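Local coordinates for NURA (Sulfolobus solfataricus, PDB 2YGK), which is a manganese-dependent nuclease that probably acts with the helicase HerA to resect DNA ends in double-strand break repair, at residues 101-106 with 173-178. Numbering follows the deposited sequence.
Sequences GNDAQE and KMRDLL
Arg175 reaches from helix 171-193 toward two acids, Asp103 and Glu106, at the start of helix 104-123. Its CB leaves the backbone in the direction of segment 101-106, and CG, anti to the backbone N (chi1 162°), carries the chain outward from its own helix. Arg175 CG comes within 4.0 Å of Glu106 OE1. One bond further, Arg175 CD lies 3.3 Å from Glu106 OE1, so this carboxylate meets the aliphatic part of the arginine while its charge stays 4.5 Å from Arg175 NE, measured from Glu106 OE1. The chain then bends at chi3 (50°), and Arg175 NE comes 3.8 Å from Asp103 OD2, a long salt bridge. That oxygen lies well out of the guanidinium plane, and the carboxylate and guanidinium planes are turned 41° apart; the attraction is of charges, without an N-H aimed at the acid. At the tip, Asp176 from the next position in the same helix sets OD1 over the centre of one guanidinium face, 3.2 Å from Arg175 NH1, again a pairing by charge. Asp103, Arg175 and Asp176 thus make a small salt-bridge network. A leucine in place of Arg175 would probably leave Asp103 and Asp176 without the charge they share here, and Glu106 without a nearby positive charge. Asp103 sits at the N-cap position of helix 104-123, but its side chain makes no capping bond. This is surface packing within the NurA domain, of the RNase H clan, away from the manganese site. It joins the beginning of helix 104-123, just after strand 85-98, outermost in the mixed sheet within this chain, to an early turn of helix 171-193, while Met174 and Leu178 pack alongside against Arg107 and against helix 162-166.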
# COMPACT_ATOMS: atom_id res chain seq x y z
N GLY A 101 0.98 -1.57 -14.42
CA GLY A 101 2.35 -1.41 -13.96
C GLY A 101 2.57 -1.49 -12.45
O GLY A 101 1.67 -1.23 -11.63
N ASN A 102 3.82 -1.81 -12.10
CA ASN A 102 4.25 -2.06 -10.73
C ASN A 102 4.41 -0.77 -9.92
O ASN A 102 4.37 -0.80 -8.68
CB ASN A 102 5.57 -2.84 -10.76
CG ASN A 102 5.93 -3.46 -9.42
OD1 ASN A 102 5.40 -3.09 -8.37
ND2 ASN A 102 6.85 -4.43 -9.46
N ASP A 103 4.60 0.36 -10.60
CA ASP A 103 4.79 1.65 -9.92
C ASP A 103 3.63 2.62 -10.15
O ASP A 103 3.73 3.80 -9.83
CB ASP A 103 6.14 2.25 -10.32
CG ASP A 103 7.28 1.28 -10.13
OD1 ASP A 103 7.40 0.72 -9.01
OD2 ASP A 103 8.06 1.05 -11.09
N ALA A 104 2.51 2.11 -10.64
CA ALA A 104 1.32 2.90 -10.92
C ALA A 104 0.78 3.67 -9.71
O ALA A 104 0.46 4.86 -9.81
CB ALA A 104 0.23 2.01 -11.50
N GLN A 105 0.69 3.02 -8.55
CA GLN A 105 0.29 3.74 -7.34
C GLN A 105 1.28 4.84 -6.95
O GLN A 105 0.90 5.87 -6.41
CB GLN A 105 0.09 2.78 -6.15
CG GLN A 105 -1.04 1.76 -6.37
CD GLN A 105 -2.40 2.40 -6.43
OE1 GLN A 105 -2.66 3.42 -5.78
NE2 GLN A 105 -3.28 1.81 -7.20
N GLU A 106 2.55 4.62 -7.23
CA GLU A 106 3.57 5.58 -6.87
C GLU A 106 3.53 6.77 -7.87
O GLU A 106 3.57 7.95 -7.46
CB GLU A 106 4.94 4.90 -6.83
CG GLU A 106 5.87 5.58 -5.85
CD GLU A 106 7.34 5.35 -6.13
OE1 GLU A 106 7.69 4.28 -6.69
OE2 GLU A 106 8.13 6.27 -5.77
N LYS A 173 11.03 5.21 -16.27
CA LYS A 173 11.30 6.58 -16.65
C LYS A 173 10.21 7.55 -16.21
O LYS A 173 10.53 8.67 -15.85
CB LYS A 173 11.56 6.71 -18.15
CG LYS A 173 12.97 6.31 -18.54
CD LYS A 173 13.24 6.54 -20.02
CE LYS A 173 14.64 6.11 -20.36
NZ LYS A 173 14.97 6.35 -21.79
N MSE A 174 8.94 7.16 -16.25
CA MSE A 174 7.88 8.07 -15.79
C MSE A 174 7.96 8.33 -14.25
O MSE A 174 8.00 9.48 -13.80
CB MSE A 174 6.47 7.63 -16.19
CG MSE A 174 5.47 8.70 -15.76
SE MSE A 174 3.61 8.38 -16.02
CE MSE A 174 2.83 10.09 -15.76
N ARG A 175 7.98 7.26 -13.47
CA ARG A 175 8.17 7.40 -12.05
C ARG A 175 9.37 8.30 -11.80
O ARG A 175 9.29 9.23 -11.01
CB ARG A 175 8.35 6.06 -11.35
CG ARG A 175 8.97 6.16 -9.94
CD ARG A 175 9.42 4.81 -9.43
NE ARG A 175 10.24 4.13 -10.44
CZ ARG A 175 11.51 3.76 -10.29
NH1 ARG A 175 12.15 3.95 -9.14
NH2 ARG A 175 12.13 3.17 -11.31
N ASP A 176 10.48 8.02 -12.48
CA ASP A 176 11.74 8.74 -12.23
C ASP A 176 11.69 10.20 -12.70
O ASP A 176 12.16 11.08 -11.99
CB ASP A 176 12.94 8.00 -12.83
CG ASP A 176 13.41 6.84 -11.96
OD1 ASP A 176 12.74 6.52 -10.95
OD2 ASP A 176 14.47 6.26 -12.26
N LEU A 177 11.09 10.45 -13.86
CA LEU A 177 10.84 11.83 -14.27
C LEU A 177 9.97 12.59 -13.28
O LEU A 177 10.21 13.75 -13.03
CB LEU A 177 10.18 11.90 -15.63
CG LEU A 177 11.09 11.89 -16.83
CD1 LEU A 177 10.21 12.13 -18.07
CD2 LEU A 177 12.23 12.92 -16.73
N LEU A 178 8.93 11.95 -12.75
CA LEU A 178 8.06 12.61 -11.77
C LEU A 178 8.80 12.92 -10.47
O LEU A 178 8.61 13.97 -9.90
CB LEU A 178 6.80 11.80 -11.51
CG LEU A 178 5.73 11.89 -12.60
CD1 LEU A 178 4.69 10.73 -12.56
CD2 LEU A 178 5.05 13.23 -12.55